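Local coordinates for protein alpha-L-rhamnosidase (Streptomyces avermitilis, PDB 3W5N) that hydrolyses terminal non-reducing alpha-L-rhamnose from citrus flavonoid glycosides such as naringin and from gum arabic, cleaving both alpha-1,6 and alpha-1,2 linkages, at residues Asn541-Ala546 / Ala633-Leu638; Asp718-Val723 / Arg773-Leu778; Thr892-Trp897 / Asn912-Tyr917. All blocks are in the same frame, centred on the assembly; numbering follows the deposited sequence. Where two conformers were deposited one is given.

Interaction 1: residues Asn541-Ala546 / Ala633-Leu638; sequences NLRSAA and ARDERL. With RAM (alpha-L-rhamnopyranose), chain C.
In the wall of the rhamnose pocket of this family 78 glycosidase, Arg543 and Ser544, the corner residues of a type II' beta turn in the concanavalin-like domain, meet Asp635 on loop 633-638 of the six-hairpin domain, and Arg543 also reaches Glu636. Asp635 is held twice at each oxygen. Arg543 grips it in a side-on salt bridge, with NE 2.7 Å and NH2 3.0 Å from Asp635 OD1, which lies close to the guanidinium plane; the NE bond uses the syn lone pair. Asp635 OD2 takes Ser544 OG at 2.5 Å on its anti lone pair, and the Ser544 amide from above the carboxylate plane. A bend in the Arg543 chain (chi3 -54°) brings its guanidinium over Arg634, whose CD sits beneath the centre of one face, 3.5 Å from Arg543 CZ. Both arginines converge on one oxygen of Glu636, the probable proton donor, completing a salt-bridge network: Arg634 NE is 2.9 Å from Glu636 OE1 and NH2 joins it on the same face of the carboxylate, while Arg543 NH2 adds only a weak bond. Glu636 OE2 receives Trp640 NE1 and also a hydrogen bond from the sugar, rhamnose O1 lying 3.1 Å from Glu636 OE2.

Interaction 2: residues Asp718-Val723 / Arg773-Leu778; sequences DALPSV and RMATEL
Around Leu720 and Met774 the helical segments 718-723 and 773-777 run in broadly opposite directions, their axes 10.6 Å apart at closest approach and crossing at -141°. No hydrogen bond spans this gap; apolar side chains fill it, burying 203 Å² on the two sides together. Leu720 carries most of the contact, and its two methyl branches have separate tasks. With CG anti to the backbone N (chi1 -169°), the side chain reaches across to the partner helix, where CD1 comes up against the base of the methionine, 4.2 Å from Met774 CB. The other branch points further toward the C-terminal end of that helix: Leu720 CD2 lies 4.1 Å from Ala775 CA and 4.0 Å from Leu778 CD1. Leu720 and Met774 pass in opposite senses, and the extended methionine chain reaches toward the next turn of the first helix; there Val723 CG2 meets Met774 SD more loosely, at 4.5 Å.

The backbone of the first helix is kinked at Pro721 and Ser722, whose nitrogens make no bond to the preceding turn. Ser722 OG binds Ala719 O at 2.7 Å, in the carbonyl plane on a lone pair, and Val723 N shares that acceptor. Helix 698-710 lies against the same core, with Val700 and Trp704 on Met774, while Arg713 reaches the carbonyl of Glu777. Such apolar packing between helices 713-732 and 756-777, successive in the chain, is characteristic of the (alpha/alpha)6 barrel that forms the six-hairpin glycosidase domain.

Interaction 3: residues Thr892-Trp897 / Asn912-Tyr917; sequences TMWERW and NSFNHY. With RAM (alpha-L-rhamnopyranose), chain C.
Glu895 OE1 is gripped by the backbone amide of Ser913, which meets it nearly end-on to its C-O bond with N 2.7 Å from OE1, and by a salt bridge from Arg634. With CG anti to the backbone N (chi1 -178°) and the chain extended beyond it, the side chain lies alongside His916, both heading in the same direction. Glu895 CG makes a CH-pi contact over the middle of the imidazole, 3.6 Å from the ring centroid, and the carboxylate continues the stack with its plane 18° from that of the ring.

The ring edge is fixed at both nitrogens. His916 ND1 pairs with Ser913 OG at 2.7 Å, and the same hydroxyl accepts the Asn915 amide in an ST turn. From the other nitrogen a single N-H is shared by two sugar oxygens: His916 NE2 is 3.0 Å from rhamnose O3 and 3.1 Å from rhamnose O2.

Backbone bonds set this alignment, with Glu895 N 2.8 Å from Ser913 O and His916 N bound to Met893 O. Farther from the sugar, Thr892 OG1 donates to Phe914 O at 2.5 Å, and Phe914 sets its CD2 edge over the Trp894 indole in a T-shaped pair, planes 82° apart.

Replacing Glu895 by an alanine would probably leave Arg634 without this carboxylate mate and the Ser913 amide without its acceptor, and strip from His916 the CG and carboxylate stacked on its ring. These two loop segments build one wall of the rhamnose pocket in the six-hairpin domain, placing the probable proton acceptor of an inverting family 78 glycosidase beside a sugar-binding histidine.

In the fold
Along the chain the three contacts close in series, none enclosing or crossing another. Interaction 1 closes first, spanning 86 residues that run from the concanavalin-like domain past helix 607-622, and so ties that domain to the six-hairpin domain. Interaction 2 follows, closing a loop of 49 residues within the helical domain, its centre about 36 Å from that of interaction 1 and about 33 Å from that of interaction 3. The last, interaction 3, joins two parts of the long loop between helices 883-887 and 923-929. Interactions 1 and 3 share the bound rhamnose and touch directly, through the Arg634-Glu895 pair and through Asn541 with Asn912, whereas interaction 2 touches neither.

Interaction 1: residues Asn541-Ala546 / Ala633-Leu638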
loop_
_atom_site.group_PDB
_atom_site.type_symbol
_atom_site.label_atom_id
_atom_site.label_comp_id
_atom_site.label_asym_id
_atom_site.label_seq_id
_atom_site.Cartn_x
_atom_site.Cartn_y
_atom_site.Cartn_z
ATOM N N ASN A 541 -14.370 2.672 -13.251
ATOM C CA ASN A 541 -13.941 3.235 -11.964
ATOM C C ASN A 541 -12.412 3.191 -11.749
ATOM O O ASN A 541 -11.902 3.813 -10.818
ATOM C CB ASN A 541 -14.683 2.571 -10.788
ATOM C CG ASN A 541 -14.214 1.162 -10.522
ATOM O OD1 ASN A 541 -14.087 0.347 -11.448
ATOM N ND2 ASN A 541 -13.938 0.862 -9.254
ATOM N N LEU A 542 -11.691 2.460 -12.608
ATOM C CA LEU A 542 -10.225 2.406 -12.535
ATOM C C LEU A 542 -9.612 3.668 -13.128
ATOM O O LEU A 542 -8.422 3.956 -12.920
ATOM C CB LEU A 542 -9.682 1.144 -13.236
ATOM C CG LEU A 542 -10.236 -0.186 -12.717
ATOM C CD1 LEU A 542 -9.595 -1.347 -13.460
ATOM C CD2 LEU A 542 -10.047 -0.333 -11.205
ATOM N N ARG A 543 -10.435 4.431 -13.859
ATOM C CA ARG A 543 -10.013 5.689 -14.469
ATOM C C ARG A 543 -8.826 5.426 -15.405
ATOM O O ARG A 543 -8.934 4.573 -16.269
ATOM C CB ARG A 543 -9.761 6.765 -13.390
ATOM C CG ARG A 543 -10.958 6.874 -12.439
ATOM C CD ARG A 543 -10.911 8.101 -11.532
ATOM N NE ARG A 543 -9.665 8.193 -10.776
ATOM C CZ ARG A 543 -9.518 8.830 -9.617
ATOM N NH1 ARG A 543 -10.558 9.416 -9.027
ATOM N NH2 ARG A 543 -8.329 8.849 -9.024
ATOM N N SER A 544 -7.696 6.099 -15.230
ATOM C CA SER A 544 -6.591 5.920 -16.177
ATOM C C SER A 544 -5.714 4.679 -15.957
ATOM O O SER A 544 -4.838 4.388 -16.784
ATOM C CB SER A 544 -5.707 7.164 -16.215
ATOM O OG SER A 544 -4.905 7.234 -15.051
ATOM N N ALA A 545 -5.932 3.947 -14.868
ATOM C CA ALA A 545 -5.159 2.708 -14.633
ATOM C C ALA A 545 -5.677 1.535 -15.485
ATOM O O ALA A 545 -6.769 1.017 -15.239
ATOM C CB ALA A 545 -5.159 2.354 -13.148
ATOM N N ALA A 546 -4.893 1.120 -16.483
ATOM C CA ALA A 546 -5.292 0.032 -17.374
ATOM C C ALA A 546 -5.404 -1.309 -16.651
ATOM O O ALA A 546 -6.274 -2.126 -16.991
ATOM C CB ALA A 546 -4.333 -0.084 -18.562
ATOM N N ALA A 633 -6.692 -0.175 -6.442
ATOM C CA ALA A 633 -7.164 -0.567 -7.771
ATOM C C ALA A 633 -7.079 0.531 -8.819
ATOM O O ALA A 633 -6.560 0.309 -9.914
ATOM C CB ALA A 633 -8.593 -1.097 -7.682
ATOM N N ARG A 634 -7.644 1.698 -8.534
ATOM C CA ARG A 634 -7.640 2.752 -9.551
ATOM C C ARG A 634 -6.307 3.500 -9.627
ATOM O O ARG A 634 -5.333 3.127 -8.948
ATOM C CB ARG A 634 -8.823 3.710 -9.322
ATOM C CG ARG A 634 -8.672 4.578 -8.086
ATOM C CD ARG A 634 -9.753 5.653 -8.059
ATOM N NE ARG A 634 -9.767 6.400 -6.796
ATOM C CZ ARG A 634 -10.823 6.482 -5.985
ATOM N NH1 ARG A 634 -11.961 5.835 -6.274
ATOM N NH2 ARG A 634 -10.746 7.190 -4.872
ATOM N N ASP A 635 -6.255 4.556 -10.440
ATOM C CA ASP A 635 -5.045 5.389 -10.573
ATOM C C ASP A 635 -4.838 6.343 -9.396
ATOM O O ASP A 635 -4.810 7.574 -9.561
ATOM C CB ASP A 635 -5.069 6.173 -11.885
ATOM C CG ASP A 635 -6.303 7.064 -12.022
ATOM O OD1 ASP A 635 -7.177 7.069 -11.103
ATOM O OD2 ASP A 635 -6.388 7.764 -13.068
ATOM N N GLU A 636 -4.708 5.772 -8.199
ATOM C CA GLU A 636 -4.512 6.576 -7.001
ATOM C C GLU A 636 -3.520 5.823 -6.110
ATOM O O GLU A 636 -2.329 5.898 -6.356
ATOM C CB GLU A 636 -5.854 6.879 -6.316
ATOM C CG GLU A 636 -5.761 8.012 -5.305
ATOM C CD GLU A 636 -7.059 8.794 -5.130
ATOM O OE1 GLU A 636 -8.072 8.495 -5.810
ATOM O OE2 GLU A 636 -7.040 9.750 -4.324
ATOM N N ARG A 637 -4.005 5.052 -5.138
ATOM C CA ARG A 637 -3.130 4.185 -4.334
ATOM C C ARG A 637 -2.093 5.021 -3.595
ATOM O O ARG A 637 -0.891 4.704 -3.615
ATOM C CB ARG A 637 -2.423 3.151 -5.212
ATOM C CG ARG A 637 -3.318 2.603 -6.321
ATOM C CD ARG A 637 -2.734 1.325 -6.884
ATOM N NE ARG A 637 -3.404 0.963 -8.130
ATOM C CZ ARG A 637 -2.968 0.007 -8.939
ATOM N NH1 ARG A 637 -1.859 -0.661 -8.636
ATOM N NH2 ARG A 637 -3.641 -0.269 -10.048
ATOM N N LEU A 638 -2.573 6.081 -2.949
ATOM C CA LEU A 638 -1.712 7.006 -2.235
ATOM C C LEU A 638 -1.844 6.826 -0.726
ATOM O O LEU A 638 -2.840 6.300 -0.254
ATOM C CB LEU A 638 -2.059 8.445 -2.641
ATOM C CG LEU A 638 -2.071 8.722 -4.153
ATOM C CD1 LEU A 638 -2.579 10.136 -4.369
ATOM C CD2 LEU A 638 -0.695 8.567 -4.771
HETATM C C1 RAM C . -10.204 10.310 -2.196
HETATM C C2 RAM C . -9.177 9.335 -1.593
HETATM C C3 RAM C . -9.331 9.204 -0.060
HETATM C C4 RAM C . -9.902 10.439 0.660
HETATM C C5 RAM C . -9.651 11.647 -0.197
HETATM C C6 RAM C . -10.167 12.879 0.555
HETATM O O1 RAM C . -9.791 10.770 -3.487
HETATM O O2 RAM C . -9.278 8.071 -2.301
HETATM O O3 RAM C . -10.259 8.181 0.271
HETATM O O4 RAM C . -9.309 10.665 1.958
HETATM O O5 RAM C . -10.381 11.482 -1.411
HETATM O O HOH W 1 -12.056 3.433 -8.099
HETATM O O HOH W 2 -9.994 10.503 -6.283
#

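Interaction 2: residues Asp718-Val723 / Arg773-Leu778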
loop_
_atom_site.group_PDB
_atom_site.type_symbol
_atom_site.label_atom_id
_atom_site.label_comp_id
_atom_site.label_asym_id
_atom_site.label_seq_id
_atom_site.Cartn_x
_atom_site.Cartn_y
_atom_site.Cartn_z
ATOM N N ASP A 718 9.091 9.542 19.070
ATOM C CA ASP A 718 9.471 9.904 17.717
ATOM C C ASP A 718 8.477 10.865 17.079
ATOM O O ASP A 718 8.848 11.607 16.177
ATOM C CB ASP A 718 9.628 8.655 16.825
ATOM C CG ASP A 718 10.868 7.837 17.162
ATOM O OD1 ASP A 718 11.708 8.275 17.979
ATOM O OD2 ASP A 718 11.007 6.736 16.598
ATOM N N ALA A 719 7.226 10.861 17.546
ATOM C CA ALA A 719 6.188 11.727 16.961
ATOM C C ALA A 719 6.054 13.086 17.631
ATOM O O ALA A 719 5.644 14.040 16.985
ATOM C CB ALA A 719 4.836 11.021 16.955
ATOM N N LEU A 720 6.367 13.176 18.925
ATOM C CA LEU A 720 5.981 14.378 19.685
ATOM C C LEU A 720 6.522 15.712 19.125
ATOM O O LEU A 720 5.756 16.670 19.035
ATOM C CB LEU A 720 6.212 14.218 21.213
ATOM C CG LEU A 720 5.616 15.302 22.129
ATOM C CD1 LEU A 720 4.119 15.477 21.916
ATOM C CD2 LEU A 720 5.908 14.997 23.601
ATOM N N PRO A 721 7.802 15.770 18.682
ATOM C CA PRO A 721 8.293 17.015 18.049
ATOM C C PRO A 721 7.499 17.464 16.808
ATOM O O PRO A 721 7.182 18.661 16.674
ATOM C CB PRO A 721 9.740 16.670 17.680
ATOM C CG PRO A 721 10.117 15.638 18.690
ATOM C CD PRO A 721 8.889 14.783 18.823
ATOM N N SER A 722 7.179 16.520 15.916
ATOM C CA SER A 722 6.342 16.820 14.733
ATOM C C SER A 722 4.925 17.232 15.147
ATOM O O SER A 722 4.307 18.083 14.500
ATOM C CB SER A 722 6.270 15.617 13.786
ATOM O OG SER A 722 5.500 14.561 14.339
ATOM N N VAL A 723 4.419 16.638 16.226
ATOM C CA VAL A 723 3.103 16.996 16.771
ATOM C C VAL A 723 3.135 18.447 17.302
ATOM O O VAL A 723 2.240 19.256 17.005
ATOM C CB VAL A 723 2.641 16.003 17.865
ATOM C CG1 VAL A 723 1.377 16.499 18.580
ATOM C CG2 VAL A 723 2.377 14.625 17.247
ATOM N N ARG A 773 -1.588 14.053 26.404
ATOM C CA ARG A 773 -1.561 12.650 26.839
ATOM C C ARG A 773 -0.214 12.003 26.530
ATOM O O ARG A 773 0.306 11.212 27.333
ATOM C CB ARG A 773 -2.680 11.840 26.177
ATOM C CG ARG A 773 -4.094 12.275 26.523
ATOM C CD ARG A 773 -5.084 11.355 25.830
ATOM N NE ARG A 773 -6.371 11.995 25.555
ATOM C CZ ARG A 773 -7.431 11.361 25.054
ATOM N NH1 ARG A 773 -7.364 10.060 24.779
ATOM N NH2 ARG A 773 -8.563 12.025 24.834
ATOM N N MET A 774 0.353 12.343 25.368
ATOM C CA MET A 774 1.684 11.851 24.978
ATOM C C MET A 774 2.782 12.362 25.905
ATOM O O MET A 774 3.623 11.572 26.374
ATOM C CB MET A 774 2.040 12.238 23.546
ATOM C CG MET A 774 1.157 11.583 22.510
ATOM S SD MET A 774 1.735 12.071 20.885
ATOM C CE MET A 774 0.352 11.467 19.908
ATOM N N ALA A 775 2.777 13.678 26.138
ATOM C CA ALA A 775 3.721 14.326 27.060
ATOM C C ALA A 775 3.648 13.668 28.429
ATOM O O ALA A 775 4.689 13.353 29.010
ATOM C CB ALA A 775 3.446 15.824 27.166
ATOM N N THR A 776 2.427 13.440 28.920
ATOM C CA THR A 776 2.194 12.761 30.199
ATOM C C THR A 776 2.808 11.348 30.195
ATOM O O THR A 776 3.561 11.000 31.098
ATOM C CB THR A 776 0.691 12.684 30.553
ATOM O OG1 THR A 776 0.149 14.012 30.631
ATOM C CG2 THR A 776 0.473 11.994 31.877
ATOM N N GLU A 777 2.499 10.552 29.179
ATOM C CA GLU A 777 3.089 9.212 29.092
ATOM C C GLU A 777 4.620 9.198 29.046
ATOM O O GLU A 777 5.259 8.273 29.560
ATOM C CB GLU A 777 2.508 8.426 27.913
ATOM C CG GLU A 777 1.032 8.044 28.080
ATOM C CD GLU A 777 0.718 7.368 29.406
ATOM O OE1 GLU A 777 1.410 6.386 29.770
ATOM O OE2 GLU A 777 -0.209 7.825 30.106
ATOM N N LEU A 778 5.205 10.199 28.414
ATOM C CA LEU A 778 6.649 10.260 28.265
ATOM C C LEU A 778 7.340 10.956 29.434
ATOM O O LEU A 778 8.554 11.133 29.400
ATOM C CB LEU A 778 7.016 10.985 26.974
ATOM C CG LEU A 778 6.617 10.291 25.674
ATOM C CD1 LEU A 778 6.877 11.224 24.504
ATOM C CD2 LEU A 778 7.375 8.980 25.519
#

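Interaction 3: residues Thr892-Trp897 / Asn912-Tyr917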
loop_
_atom_site.group_PDB
_atom_site.type_symbol
_atom_site.label_atom_id
_atom_site.label_comp_id
_atom_site.label_asym_id
_atom_site.label_seq_id
_atom_site.Cartn_x
_atom_site.Cartn_y
_atom_site.Cartn_z
ATOM N N THR A 892 -15.220 -6.736 0.494
ATOM C CA THR A 892 -14.337 -5.701 1.041
ATOM C C THR A 892 -15.241 -4.530 1.447
ATOM O O THR A 892 -16.461 -4.597 1.269
ATOM C CB THR A 892 -13.317 -5.195 -0.001
ATOM O OG1 THR A 892 -13.986 -4.901 -1.242
ATOM C CG2 THR A 892 -12.216 -6.223 -0.254
ATOM N N MET A 893 -14.662 -3.454 1.971
ATOM C CA MET A 893 -15.440 -2.252 2.269
ATOM C C MET A 893 -15.386 -1.305 1.082
ATOM O O MET A 893 -14.330 -1.141 0.462
ATOM C CB MET A 893 -14.941 -1.566 3.544
ATOM C CG MET A 893 -14.703 -2.536 4.698
ATOM S SD MET A 893 -16.109 -3.581 5.155
ATOM C CE MET A 893 -17.206 -2.286 5.746
ATOM N N TRP A 894 -16.522 -0.693 0.740
ATOM C CA TRP A 894 -16.539 0.201 -0.420
ATOM C C TRP A 894 -16.225 1.643 -0.032
ATOM O O TRP A 894 -16.420 2.047 1.124
ATOM C CB TRP A 894 -17.914 0.164 -1.114
ATOM C CG TRP A 894 -18.390 -1.176 -1.583
ATOM C CD1 TRP A 894 -17.653 -2.301 -1.832
ATOM C CD2 TRP A 894 -19.742 -1.496 -1.930
ATOM N NE1 TRP A 894 -18.484 -3.321 -2.298
ATOM C CE2 TRP A 894 -19.764 -2.838 -2.370
ATOM C CE3 TRP A 894 -20.943 -0.768 -1.901
ATOM C CZ2 TRP A 894 -20.954 -3.479 -2.773
ATOM C CZ3 TRP A 894 -22.124 -1.407 -2.327
ATOM C CH2 TRP A 894 -22.110 -2.740 -2.742
ATOM N N GLU A 895 -15.785 2.442 -0.995
ATOM C CA GLU A 895 -15.490 3.850 -0.751
ATOM C C GLU A 895 -16.755 4.627 -0.342
ATOM O O GLU A 895 -16.694 5.538 0.506
ATOM C CB GLU A 895 -14.865 4.471 -1.996
ATOM C CG GLU A 895 -14.459 5.937 -1.882
ATOM C CD GLU A 895 -13.749 6.431 -3.142
ATOM O OE1 GLU A 895 -13.971 5.841 -4.234
ATOM O OE2 GLU A 895 -12.963 7.403 -3.039
ATOM N N ARG A 896 -17.891 4.259 -0.942
ATOM C CA ARG A 896 -19.160 4.990 -0.719
ATOM C C ARG A 896 -20.184 4.055 -0.116
ATOM O O ARG A 896 -20.147 2.858 -0.357
ATOM C CB ARG A 896 -19.721 5.514 -2.052
ATOM C CG ARG A 896 -18.828 6.495 -2.790
ATOM C CD ARG A 896 -19.402 6.747 -4.176
ATOM N NE ARG A 896 -18.629 7.717 -4.935
ATOM C CZ ARG A 896 -18.882 9.022 -4.961
ATOM N NH1 ARG A 896 -19.905 9.536 -4.271
ATOM N NH2 ARG A 896 -18.125 9.825 -5.697
ATOM N N TRP A 897 -21.131 4.595 0.654
ATOM C CA TRP A 897 -22.220 3.776 1.155
ATOM C C TRP A 897 -23.055 3.210 -0.015
ATOM O O TRP A 897 -23.635 2.127 0.090
ATOM C CB TRP A 897 -23.089 4.606 2.106
ATOM C CG TRP A 897 -22.365 5.008 3.384
ATOM C CD1 TRP A 897 -21.940 6.264 3.718
ATOM C CD2 TRP A 897 -21.982 4.149 4.471
ATOM N NE1 TRP A 897 -21.331 6.243 4.963
ATOM C CE2 TRP A 897 -21.350 4.961 5.444
ATOM C CE3 TRP A 897 -22.132 2.776 4.726
ATOM C CZ2 TRP A 897 -20.844 4.444 6.647
ATOM C CZ3 TRP A 897 -21.631 2.254 5.941
ATOM C CH2 TRP A 897 -20.988 3.104 6.877
ATOM N N ASN A 912 -15.037 6.120 -7.494
ATOM C CA ASN A 912 -15.849 5.044 -6.952
ATOM C C ASN A 912 -15.156 3.700 -6.767
ATOM O O ASN A 912 -15.298 2.790 -7.590
ATOM C CB ASN A 912 -17.108 4.834 -7.798
ATOM C CG ASN A 912 -18.129 3.989 -7.085
ATOM O OD1 ASN A 912 -18.288 4.103 -5.870
ATOM N ND2 ASN A 912 -18.825 3.127 -7.827
ATOM N N SER A 913 -14.507 3.547 -5.632
ATOM C CA SER A 913 -13.727 2.361 -5.324
ATOM C C SER A 913 -14.544 1.344 -4.531
ATOM O O SER A 913 -15.394 1.711 -3.706
ATOM C CB SER A 913 -12.460 2.811 -4.550
ATOM O OG SER A 913 -12.115 1.901 -3.518
ATOM N N PHE A 914 -14.306 0.066 -4.791
ATOM C CA PHE A 914 -14.930 -1.006 -4.030
ATOM C C PHE A 914 -13.977 -1.635 -3.011
ATOM O O PHE A 914 -14.206 -2.749 -2.552
ATOM C CB PHE A 914 -15.498 -2.068 -4.974
ATOM C CG PHE A 914 -16.578 -1.536 -5.873
ATOM C CD1 PHE A 914 -16.260 -0.922 -7.082
ATOM C CD2 PHE A 914 -17.909 -1.598 -5.479
ATOM C CE1 PHE A 914 -17.262 -0.418 -7.907
ATOM C CE2 PHE A 914 -18.912 -1.077 -6.288
ATOM C CZ PHE A 914 -18.587 -0.497 -7.497
ATOM N N ASN A 915 -12.931 -0.904 -2.633
ATOM C CA ASN A 915 -11.932 -1.437 -1.690
ATOM C C ASN A 915 -11.198 -0.296 -0.948
ATOM O O ASN A 915 -10.006 -0.110 -1.118
ATOM C CB ASN A 915 -10.962 -2.383 -2.431
ATOM C CG ASN A 915 -10.223 -3.339 -1.500
ATOM O OD1 ASN A 915 -10.360 -3.277 -0.278
ATOM N ND2 ASN A 915 -9.447 -4.250 -2.090
ATOM N N HIS A 916 -11.948 0.450 -0.132
ATOM C CA HIS A 916 -11.440 1.498 0.771
ATOM C C HIS A 916 -11.674 0.975 2.189
ATOM O O HIS A 916 -12.791 0.474 2.482
ATOM C CB HIS A 916 -12.279 2.769 0.625
ATOM C CG HIS A 916 -11.681 3.825 -0.262
ATOM N ND1 HIS A 916 -11.547 3.670 -1.627
ATOM C CD2 HIS A 916 -11.256 5.080 0.019
ATOM C CE1 HIS A 916 -11.025 4.770 -2.145
ATOM N NE2 HIS A 916 -10.834 5.641 -1.167
ATOM N N TYR A 917 -10.686 1.070 3.084
ATOM C CA TYR A 917 -10.917 0.530 4.440
ATOM C C TYR A 917 -11.670 1.434 5.433
ATOM O O TYR A 917 -12.080 0.961 6.504
ATOM C CB TYR A 917 -9.639 -0.031 5.110
ATOM C CG TYR A 917 -8.414 0.854 5.069
ATOM C CD1 TYR A 917 -8.462 2.210 5.446
ATOM C CD2 TYR A 917 -7.187 0.323 4.674
ATOM C CE1 TYR A 917 -7.313 3.006 5.408
ATOM C CE2 TYR A 917 -6.035 1.108 4.638
ATOM C CZ TYR A 917 -6.105 2.445 4.990
ATOM O OH TYR A 917 -4.957 3.204 4.934
HETATM C C1 RAM C . -10.204 10.310 -2.196
HETATM C C2 RAM C . -9.177 9.335 -1.593
HETATM C C3 RAM C . -9.331 9.204 -0.060
HETATM C C4 RAM C . -9.902 10.439 0.660
HETATM C C5 RAM C . -9.651 11.647 -0.197
HETATM C C6 RAM C . -10.167 12.879 0.555
HETATM O O1 RAM C . -9.791 10.770 -3.487
HETATM O O2 RAM C . -9.278 8.071 -2.301
HETATM O O3 RAM C . -10.259 8.181 0.271
HETATM O O4 RAM C . -9.309 10.665 1.958
HETATM O O5 RAM C . -10.381 11.482 -1.411
HETATM O O HOH W 3 -12.046 -2.312 1.902
HETATM O O HOH W 4 -14.656 2.314 3.257
#